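Local atomic coordinates of putative endo-1,4-beta-xylanase (Bacteroides thetaiotaomicron VPI-5482, PDB entry 5MSX), a protein that probably hydrolyses O-glycosidic bonds in plant pectin, as a calcium-binding family 43 glycoside hydrolase described as an arabinofuranosidase. Residues Thr81-Ser85 with Glu123-Leu128; Gly102-Ile106 with Ala117-Pro122; Glu221-Tyr227 with Gln243-Thr249. One frame throughout, in Å; residues are numbered along the deposited sequence.

Contact 1 of 3, residues Thr81-Ser85 with Glu123-Leu128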
loop_
_atom_site.group_PDB
_atom_site.type_symbol
_atom_site.label_atom_id
_atom_site.label_comp_id
_atom_site.label_asym_id
_atom_site.label_seq_id
_atom_site.Cartn_x
_atom_site.Cartn_y
_atom_site.Cartn_z
ATOM N N THR C 81 -12.927 5.492 23.050
ATOM C CA THR C 81 -13.067 4.609 21.915
ATOM C C THR C 81 -11.903 4.853 20.957
ATOM O O THR C 81 -11.254 5.902 21.020
ATOM C CB THR C 81 -14.419 4.763 21.196
ATOM O OG1 THR C 81 -14.455 3.904 20.048
ATOM C CG2 THR C 81 -14.699 6.229 20.753
ATOM N N TYR C 82 -11.621 3.853 20.114
ATOM C CA TYR C 82 -10.604 3.947 19.057
ATOM C C TYR C 82 -11.274 4.156 17.698
ATOM O O TYR C 82 -10.586 4.298 16.704
ATOM C CB TYR C 82 -9.658 2.696 19.042
ATOM C CG TYR C 82 -10.335 1.361 18.737
ATOM C CD1 TYR C 82 -10.560 0.938 17.427
ATOM C CD2 TYR C 82 -10.760 0.524 19.763
ATOM C CE1 TYR C 82 -11.170 -0.284 17.153
ATOM C CE2 TYR C 82 -11.362 -0.691 19.500
ATOM C CZ TYR C 82 -11.566 -1.103 18.200
ATOM O OH TYR C 82 -12.189 -2.299 17.967
ATOM N N PHE C 83 -12.607 4.182 17.660
ATOM C CA PHE C 83 -13.362 4.226 16.412
ATOM C C PHE C 83 -14.562 5.170 16.595
ATOM O O PHE C 83 -15.707 4.704 16.690
ATOM C CB PHE C 83 -13.815 2.803 16.074
ATOM C CG PHE C 83 -14.117 2.541 14.623
ATOM C CD1 PHE C 83 -14.597 3.528 13.751
ATOM C CD2 PHE C 83 -14.020 1.241 14.150
ATOM C CE1 PHE C 83 -14.908 3.216 12.430
ATOM C CE2 PHE C 83 -14.331 0.922 12.840
ATOM C CZ PHE C 83 -14.787 1.911 11.976
ATOM N N PRO C 84 -14.306 6.505 16.604
ATOM C CA PRO C 84 -15.362 7.503 16.878
ATOM C C PRO C 84 -16.652 7.341 16.096
ATOM O O PRO C 84 -17.712 7.303 16.701
ATOM C CB PRO C 84 -14.663 8.830 16.574
ATOM C CG PRO C 84 -13.255 8.563 16.985
ATOM C CD PRO C 84 -12.999 7.171 16.436
ATOM N N SER C 85 -16.582 7.159 14.789
ATOM C CA SER C 85 -17.812 7.021 14.019
ATOM C C SER C 85 -18.694 5.813 14.397
ATOM O O SER C 85 -19.904 5.835 14.157
ATOM C CB SER C 85 -17.535 7.039 12.510
ATOM O OG SER C 85 -17.120 5.779 12.004
ATOM N N GLU C 123 -4.194 2.725 18.466
ATOM C CA GLU C 123 -5.150 3.465 19.321
ATOM C C GLU C 123 -6.233 4.226 18.536
ATOM O O GLU C 123 -7.131 4.787 19.125
ATOM C CB GLU C 123 -4.401 4.455 20.221
ATOM C CG GLU C 123 -3.416 3.829 21.219
ATOM C CD GLU C 123 -2.067 3.422 20.631
ATOM O OE1 GLU C 123 -1.331 2.714 21.356
ATOM O OE2 GLU C 123 -1.748 3.755 19.460
ATOM N N GLY C 124 -6.158 4.243 17.213
ATOM C CA GLY C 124 -7.060 5.039 16.402
ATOM C C GLY C 124 -6.627 6.500 16.417
ATOM O O GLY C 124 -5.537 6.803 16.896
ATOM N N PRO C 125 -7.471 7.425 15.954
ATOM C CA PRO C 125 -8.852 7.144 15.562
ATOM C C PRO C 125 -8.930 6.383 14.253
ATOM O O PRO C 125 -8.277 6.763 13.293
ATOM C CB PRO C 125 -9.463 8.544 15.394
ATOM C CG PRO C 125 -8.293 9.428 15.124
ATOM C CD PRO C 125 -7.198 8.874 15.974
ATOM N N PHE C 126 -9.711 5.311 14.240
ATOM C CA PHE C 126 -9.973 4.582 13.041
ATOM C C PHE C 126 -11.104 5.259 12.300
ATOM O O PHE C 126 -11.931 5.928 12.927
ATOM C CB PHE C 126 -10.316 3.122 13.362
ATOM C CG PHE C 126 -9.115 2.268 13.638
ATOM C CD1 PHE C 126 -8.533 2.246 14.895
ATOM C CD2 PHE C 126 -8.553 1.493 12.628
ATOM C CE1 PHE C 126 -7.414 1.465 15.151
ATOM C CE2 PHE C 126 -7.443 0.685 12.881
ATOM C CZ PHE C 126 -6.870 0.680 14.136
ATOM N N LYS C 127 -11.118 5.105 10.971
ATOM C CA LYS C 127 -12.220 5.574 10.130
ATOM C C LYS C 127 -12.538 4.527 9.116
ATOM O O LYS C 127 -11.664 3.747 8.753
ATOM C CB LYS C 127 -11.824 6.831 9.341
ATOM C CG LYS C 127 -11.569 8.073 10.152
ATOM C CD LYS C 127 -11.323 9.253 9.217
ATOM C CE LYS C 127 -10.266 10.186 9.783
ATOM N NZ LYS C 127 -10.641 10.722 11.128
ATOM N N LEU C 128 -13.756 4.516 8.602
ATOM C CA LEU C 128 -14.045 3.654 7.453
ATOM C C LEU C 128 -13.030 3.959 6.334
ATOM O O LEU C 128 -12.679 5.118 6.106
ATOM C CB LEU C 128 -15.464 3.833 6.954
ATOM C CG LEU C 128 -16.571 3.194 7.789
ATOM C CD1 LEU C 128 -17.915 3.413 7.125
ATOM C CD2 LEU C 128 -16.314 1.704 7.959
HETATM O O HOH W 1 -14.289 7.358 12.965
#
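Tyr82, which follows Thr81 in an ST turn where Thr81 OG1 accepts from Phe83 N, meets Glu123 first: Tyr82 CB packs 3.3 Å from Glu123 O. Tyr82 CD1 lies 3.5 Å from Phe126 CD1, the two rings meeting obliquely with planes 79° apart. Tyr82 O is the polar centre of the contact. It receives a nearly straight bond from Phe126 N (2.8 Å, 169° at the hydrogen) in the carbonyl plane, and it also lies in plane at the edge of the Phe126 ring. Tyr82 OH is bonded to Tyr91. Phe83 holds CG anti to its backbone N (chi1 -157°), which lays one ring face over Phe126 CB; that carbon sits 4.2 Å from the Phe83 ring centroid, a CH-pi contact. Farther along the same ring, Phe83 CZ reaches Leu128 CD2. Pro84 CD then packs 3.9 Å from CB of Pro125, the residue that follows a cis peptide bond. Last, Ser85 N gives a bond to a water that in turn donates to Phe126 O, adding an indirect polar link. The loop after strand 78-79 thus lies against the turn leading into strand 127-128, in a sheet that is probably a propeller blade of the family 43 domain. Strand 113-119 of that sheet packs against these side chains: Ala117 on Phe83, Ala119 on Phe126, Tyr115 on Leu128.

Contact 2 of 3, residues Gly102-Ile106 with Ala117-Pro122. With EDO (1,2-ethanediol), chain G.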
loop_
_atom_site.group_PDB
_atom_site.type_symbol
_atom_site.label_atom_id
_atom_site.label_comp_id
_atom_site.label_asym_id
_atom_site.label_seq_id
_atom_site.Cartn_x
_atom_site.Cartn_y
_atom_site.Cartn_z
ATOM N N GLY C 102 1.981 1.377 5.569
ATOM C CA GLY C 102 2.311 2.380 6.570
ATOM C C GLY C 102 1.205 2.704 7.550
ATOM O O GLY C 102 1.338 3.673 8.270
ATOM N N LYS C 103 0.155 1.871 7.593
ATOM C CA LYS C 103 -1.079 2.089 8.371
ATOM C C LYS C 103 -1.515 0.818 9.122
ATOM O O LYS C 103 -1.026 -0.283 8.858
ATOM C CB LYS C 103 -2.249 2.432 7.432
ATOM C CG LYS C 103 -2.104 3.679 6.590
ATOM C CD LYS C 103 -1.864 4.891 7.453
ATOM C CE LYS C 103 -1.794 6.149 6.612
ATOM N NZ LYS C 103 -0.751 7.072 7.154
ATOM N N TYR C 104 -2.515 0.996 9.978
ATOM C CA TYR C 104 -3.201 -0.096 10.671
ATOM C C TYR C 104 -4.621 -0.231 10.141
ATOM O O TYR C 104 -5.355 0.764 10.046
ATOM C CB TYR C 104 -3.207 0.166 12.170
ATOM C CG TYR C 104 -1.841 0.053 12.760
ATOM C CD1 TYR C 104 -1.338 -1.178 13.150
ATOM C CD2 TYR C 104 -0.984 1.183 12.864
ATOM C CE1 TYR C 104 -0.062 -1.311 13.668
ATOM C CE2 TYR C 104 0.311 1.060 13.404
ATOM C CZ TYR C 104 0.761 -0.195 13.795
ATOM O OH TYR C 104 2.024 -0.369 14.318
ATOM N N TYR C 105 -4.991 -1.453 9.769
ATOM C CA TYR C 105 -6.339 -1.789 9.316
ATOM C C TYR C 105 -7.027 -2.740 10.337
ATOM O O TYR C 105 -6.375 -3.589 10.933
ATOM C CB TYR C 105 -6.288 -2.457 7.956
ATOM C CG TYR C 105 -5.740 -1.602 6.845
ATOM C CD1 TYR C 105 -4.348 -1.495 6.630
ATOM C CD2 TYR C 105 -6.596 -0.922 5.983
ATOM C CE1 TYR C 105 -3.839 -0.719 5.595
ATOM C CE2 TYR C 105 -6.092 -0.125 4.947
ATOM C CZ TYR C 105 -4.724 -0.032 4.761
ATOM O OH TYR C 105 -4.243 0.738 3.754
ATOM N N ILE C 106 -8.333 -2.579 10.517
ATOM C CA ILE C 106 -9.111 -3.447 11.366
ATOM C C ILE C 106 -10.440 -3.714 10.685
ATOM O O ILE C 106 -10.928 -2.879 9.915
ATOM C CB ILE C 106 -9.224 -2.847 12.787
ATOM C CG1 ILE C 106 -9.554 -3.940 13.817
ATOM C CG2 ILE C 106 -10.203 -1.673 12.811
ATOM C CD1 ILE C 106 -9.210 -3.529 15.231
ATOM N N ALA C 117 -11.656 -0.663 8.205
ATOM C CA ALA C 117 -11.352 0.603 8.840
ATOM C C ALA C 117 -9.844 0.775 8.882
ATOM O O ALA C 117 -9.109 -0.218 8.828
ATOM C CB ALA C 117 -11.941 0.663 10.241
ATOM N N VAL C 118 -9.388 2.023 8.991
ATOM C CA VAL C 118 -7.955 2.335 8.888
ATOM C C VAL C 118 -7.576 3.446 9.829
ATOM O O VAL C 118 -8.387 4.313 10.096
ATOM C CB VAL C 118 -7.564 2.709 7.427
ATOM C CG1 VAL C 118 -8.324 3.953 6.943
ATOM C CG2 VAL C 118 -6.050 2.888 7.291
ATOM N N ALA C 119 -6.353 3.395 10.340
ATOM C CA ALA C 119 -5.836 4.394 11.272
ATOM C C ALA C 119 -4.316 4.480 11.166
ATOM O O ALA C 119 -3.699 3.594 10.593
ATOM C CB ALA C 119 -6.220 4.019 12.696
ATOM N N ASP C 120 -3.731 5.522 11.761
ATOM C CA ASP C 120 -2.269 5.715 11.775
ATOM C C ASP C 120 -1.599 4.991 12.907
ATOM O O ASP C 120 -0.392 4.780 12.852
ATOM C CB ASP C 120 -1.895 7.186 11.954
ATOM C CG ASP C 120 -2.251 8.026 10.777
ATOM O OD1 ASP C 120 -2.300 7.501 9.633
ATOM O OD2 ASP C 120 -2.472 9.238 10.999
ATOM N N LYS C 121 -2.348 4.679 13.966
ATOM C CA LYS C 121 -1.814 3.879 15.061
ATOM C C LYS C 121 -2.891 2.954 15.635
ATOM O O LYS C 121 -4.095 3.135 15.355
ATOM C CB LYS C 121 -1.202 4.785 16.126
ATOM C CG LYS C 121 -2.132 5.809 16.722
ATOM C CD LYS C 121 -1.334 6.732 17.626
ATOM C CE LYS C 121 -2.235 7.633 18.457
ATOM N NZ LYS C 121 -3.117 8.435 17.563
ATOM N N PRO C 122 -2.475 1.930 16.401
ATOM C CA PRO C 122 -3.468 0.963 16.923
ATOM C C PRO C 122 -4.488 1.560 17.891
ATOM O O PRO C 122 -5.563 1.010 18.046
ATOM C CB PRO C 122 -2.599 -0.117 17.575
ATOM C CG PRO C 122 -1.255 0.525 17.778
ATOM C CD PRO C 122 -1.099 1.467 16.640
HETATM C C1 EDO G . 4.325 -2.660 12.913
HETATM O O1 EDO G . 3.466 -2.593 14.043
HETATM C C2 EDO G . 5.695 -2.294 13.438
HETATM O O2 EDO G . 5.630 -1.041 14.147
#
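Tyr104 places CG anti to its carbonyl carbon (chi1 -69°), which brings its ring against the turn Asp120-Pro122, so that Pro122 CD lies over one face, 3.7 Å from the centroid. Asp120 O meets the same ring in plane at its edge. Bends at chi2 (-57°) and chi4 bring Lys103 alongside Asp120, pointing the same way, and Lys103 NZ forms a salt bridge of 3.0 Å with Asp120 OD1, approaching from above the carboxylate plane. Lys103 also packs on Glu297 of the third subunit. On the face opposite the Tyr104 ring, Val118 CG2 stands over the Tyr105 ring in a second CH-pi contact. The strands, probably part of a propeller blade, run antiparallel with two hydrogen-bonded pairs. Tyr104 N to Ala119 O (2.9 Å) and Ala119 N to Tyr104 O (2.8 Å) close one; Ile106 and Ala117 close the other. Tyr104 OH shares a bond of 2.7 Å with O1 of an ethanediol, probably from the crystallisation liquor, that also bonds Asn43 of the same chain and Asp270 of the second subunit. The chemistry is therefore graded: regular backbone bonds join the strands, CH-pi contacts cover one face of each tyrosine ring, and the salt bridge sits at the end of the strand pair, between Lys103 and the exposed Asp120.

Contact 3 of 3, residues Glu221-Tyr227 with Gln243-Thr249. With EDO (1,2-ethanediol), chain B.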
loop_
_atom_site.group_PDB
_atom_site.type_symbol
_atom_site.label_atom_id
_atom_site.label_comp_id
_atom_site.label_asym_id
_atom_site.label_seq_id
_atom_site.Cartn_x
_atom_site.Cartn_y
_atom_site.Cartn_z
ATOM N N GLU C 221 -22.985 -23.174 25.733
ATOM C CA GLU C 221 -22.147 -24.136 26.447
ATOM C C GLU C 221 -21.568 -25.161 25.504
ATOM O O GLU C 221 -20.549 -25.753 25.846
ATOM C CB GLU C 221 -22.908 -24.919 27.545
ATOM C CG GLU C 221 -23.595 -24.069 28.590
ATOM C CD GLU C 221 -25.071 -23.839 28.295
ATOM O OE1 GLU C 221 -25.412 -23.492 27.125
ATOM O OE2 GLU C 221 -25.910 -23.988 29.230
ATOM N N LYS C 222 -22.201 -25.389 24.341
ATOM C CA LYS C 222 -21.646 -26.373 23.371
ATOM C C LYS C 222 -20.576 -25.840 22.414
ATOM O O LYS C 222 -20.114 -26.569 21.570
ATOM C CB LYS C 222 -22.753 -27.061 22.571
ATOM C CG LYS C 222 -23.807 -27.769 23.412
ATOM C CD LYS C 222 -23.285 -29.042 24.062
ATOM C CE LYS C 222 -24.258 -29.557 25.123
ATOM N NZ LYS C 222 -23.837 -30.885 25.667
ATOM N N TYR C 223 -20.168 -24.581 22.548
ATOM C CA TYR C 223 -19.075 -24.007 21.743
ATOM C C TYR C 223 -17.814 -24.894 21.837
ATOM O O TYR C 223 -17.443 -25.336 22.938
ATOM C CB TYR C 223 -18.733 -22.624 22.260
ATOM C CG TYR C 223 -18.945 -21.433 21.362
ATOM C CD1 TYR C 223 -18.680 -21.501 19.982
ATOM C CD2 TYR C 223 -19.291 -20.198 21.899
ATOM C CE1 TYR C 223 -18.806 -20.380 19.171
ATOM C CE2 TYR C 223 -19.398 -19.055 21.084
ATOM C CZ TYR C 223 -19.145 -19.167 19.724
ATOM O OH TYR C 223 -19.226 -18.090 18.893
ATOM N N GLN C 224 -17.238 -25.225 20.684
ATOM C CA GLN C 224 -15.949 -25.898 20.577
ATOM C C GLN C 224 -15.136 -25.254 19.444
ATOM O O GLN C 224 -15.702 -24.631 18.511
ATOM C CB GLN C 224 -16.119 -27.368 20.261
ATOM C CG GLN C 224 -16.970 -28.143 21.249
ATOM C CD GLN C 224 -17.240 -29.572 20.783
ATOM O OE1 GLN C 224 -17.840 -29.776 19.764
ATOM N NE2 GLN C 224 -16.767 -30.540 21.520
ATOM N N TYR C 225 -13.822 -25.385 19.539
ATOM C CA TYR C 225 -12.948 -25.114 18.388
ATOM C C TYR C 225 -12.451 -26.444 17.854
ATOM O O TYR C 225 -12.020 -27.337 18.608
ATOM C CB TYR C 225 -11.772 -24.186 18.743
ATOM C CG TYR C 225 -11.964 -22.725 18.443
ATOM C CD1 TYR C 225 -11.878 -22.248 17.144
ATOM C CD2 TYR C 225 -12.242 -21.794 19.461
ATOM C CE1 TYR C 225 -12.048 -20.895 16.848
ATOM C CE2 TYR C 225 -12.420 -20.438 19.176
ATOM C CZ TYR C 225 -12.304 -19.991 17.853
ATOM O OH TYR C 225 -12.474 -18.653 17.528
ATOM N N ALA C 226 -12.510 -26.544 16.527
ATOM C CA ALA C 226 -11.888 -27.615 15.768
ATOM C C ALA C 226 -10.902 -26.993 14.793
ATOM O O ALA C 226 -10.819 -25.751 14.691
ATOM C CB ALA C 226 -12.951 -28.408 15.040
ATOM N N TYR C 227 -10.120 -27.818 14.096
ATOM C CA TYR C 227 -9.148 -27.281 13.144
ATOM C C TYR C 227 -8.769 -28.279 12.056
ATOM O O TYR C 227 -9.050 -29.462 12.158
ATOM C CB TYR C 227 -7.880 -26.742 13.836
ATOM C CG TYR C 227 -6.859 -27.789 14.127
ATOM C CD1 TYR C 227 -7.091 -28.760 15.097
ATOM C CD2 TYR C 227 -5.649 -27.843 13.431
ATOM C CE1 TYR C 227 -6.155 -29.732 15.392
ATOM C CE2 TYR C 227 -4.710 -28.832 13.712
ATOM C CZ TYR C 227 -4.970 -29.766 14.706
ATOM O OH TYR C 227 -4.041 -30.749 15.014
ATOM N N GLN C 243 -7.327 -36.081 16.118
ATOM C CA GLN C 243 -7.575 -35.309 17.328
ATOM C C GLN C 243 -7.752 -33.831 16.920
ATOM O O GLN C 243 -6.877 -32.975 17.157
ATOM C CB GLN C 243 -6.375 -35.533 18.254
ATOM C CG GLN C 243 -6.462 -34.972 19.647
ATOM C CD GLN C 243 -5.237 -35.372 20.488
ATOM O OE1 GLN C 243 -4.096 -35.102 20.111
ATOM N NE2 GLN C 243 -5.475 -36.001 21.627
ATOM N N ASP C 244 -8.881 -33.546 16.270
ATOM C CA ASP C 244 -9.175 -32.225 15.683
ATOM C C ASP C 244 -9.962 -31.237 16.601
ATOM O O ASP C 244 -10.095 -30.069 16.255
ATOM C CB ASP C 244 -9.867 -32.378 14.299
ATOM C CG ASP C 244 -11.328 -32.885 14.399
ATOM O OD1 ASP C 244 -11.637 -33.648 15.347
ATOM O OD2 ASP C 244 -12.162 -32.499 13.541
ATOM N N ILE C 245 -10.465 -31.691 17.749
ATOM C CA ILE C 245 -11.158 -30.810 18.687
ATOM C C ILE C 245 -10.137 -30.264 19.680
ATOM O O ILE C 245 -9.587 -30.991 20.481
ATOM C CB ILE C 245 -12.280 -31.516 19.452
ATOM C CG1 ILE C 245 -13.368 -32.027 18.485
ATOM C CG2 ILE C 245 -12.898 -30.581 20.476
ATOM C CD1 ILE C 245 -14.359 -31.003 17.997
ATOM N N ILE C 246 -9.903 -28.969 19.628
ATOM C CA ILE C 246 -8.870 -28.392 20.460
ATOM C C ILE C 246 -9.380 -27.638 21.686
ATOM O O ILE C 246 -8.604 -27.431 22.577
ATOM C CB ILE C 246 -7.838 -27.588 19.666
ATOM C CG1 ILE C 246 -8.460 -26.399 18.966
ATOM C CG2 ILE C 246 -7.132 -28.500 18.659
ATOM C CD1 ILE C 246 -7.492 -25.704 18.038
ATOM N N SER C 247 -10.647 -27.234 21.723
ATOM C CA SER C 247 -11.250 -26.673 22.931
ATOM C C SER C 247 -12.659 -27.158 23.039
ATOM O O SER C 247 -13.355 -27.254 22.033
ATOM C CB SER C 247 -11.202 -25.146 22.974
ATOM O OG SER C 247 -12.104 -24.544 22.076
ATOM N N THR C 248 -13.059 -27.514 24.253
ATOM C CA THR C 248 -14.387 -28.050 24.524
ATOM C C THR C 248 -14.686 -27.919 26.019
ATOM O O THR C 248 -13.765 -27.770 26.813
ATOM C CB THR C 248 -14.510 -29.530 24.063
ATOM O OG1 THR C 248 -15.882 -29.921 24.122
ATOM C CG2 THR C 248 -13.676 -30.506 24.950
ATOM N N THR C 249 -15.960 -27.958 26.396
ATOM C CA THR C 249 -16.360 -27.914 27.809
ATOM C C THR C 249 -15.555 -28.916 28.658
ATOM O O THR C 249 -15.343 -30.061 28.245
ATOM C CB THR C 249 -17.878 -28.142 27.968
ATOM O OG1 THR C 249 -18.568 -26.992 27.463
ATOM C CG2 THR C 249 -18.286 -28.405 29.472
HETATM C C1 EDO B . -12.069 -36.329 18.991
HETATM O O1 EDO B . -10.919 -37.126 19.260
HETATM C C2 EDO B . -11.617 -35.126 18.201
HETATM O O2 EDO B . -10.593 -34.390 18.888
HETATM O O HOH W 2 -18.172 -27.513 24.527
HETATM O O HOH W 3 -4.358 -32.318 16.915
HETATM O O HOH W 4 -11.527 -30.529 11.970
#
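Gln224 and Thr248 lie side by side, and Gln224 NE2 donates to Thr248 OG1 at 2.8 Å, with the hydroxyl near the plane of the amide. The glutamine chain is extended beyond CG, while Thr248 OG1 is anti to its backbone N (chi1 -169°). Next along the strand, Tyr225 faces two residues at once. Tyr225 O accepts from Ile246 N at 2.9 Å and, weakly, from Ser247 N; Tyr225 N donates to Ser247 O at 3.2 Å, with Ser247 OG a weak second acceptor. This is a classic beta bulge. Ser247 OG lies in plane at the edge of the Tyr225 ring. Ile246 CG1 packs on Tyr225 CB, and Ile246 CG2 lies 3.6 Å from Tyr227 CD1, the two side chains crossing at about a right angle. Beyond the bulge Ala226 CA comes within 3.1 Å of Asp244 O, which also takes a weak bond from Tyr227 N.

Waters extend the pairing at both ends: one joins Glu221 O and Tyr223 O to Thr249 N, another Tyr227 OH to Gln243 O, a third Tyr227 O to Asp244 OD2. An ethanediol, probably from the crystallisation liquor, accepts from Ile245 N through O2 at 2.9 Å.

The second shell fixes the polar ends. Asp244 forms a salt bridge with Arg195, Ser247 OG is bonded to Pro258 O, Tyr227 OH to Ile301 N, and Tyr225 OH to Gly201 and Gly261.

The weakly bonded strand 245-247 is one of the two outermost strands of a four-stranded antiparallel sheet, the form of a blade of the five-bladed beta-propeller known for family 43; Tyr223 reaches the predicted proton donor Glu200 through a weak bond, and Tyr225 bonds its neighbour Gly201.

Overall arrangement
Contacts 1 and 2 share one region: contact 2 is nested within the chain loop closed by contact 1, and both reach the sheet containing strands 113-119 and 127-128, which a backbone bond between Val118 and Lys127 joins. Contact 3 lies in a separate sheet, its centre about 33 Å from that of contact 1 and on the opposite side of the chain's centre. Contact 2 pairs strands regularly, contact 3 pairs them through a bulge with waters, and contact 1 is a loop packing held by one direct backbone bond and aromatic side chains. Contacts 2 and 3 are mostly buried, contact 1 only partly; other subunits touch contact 2 alone.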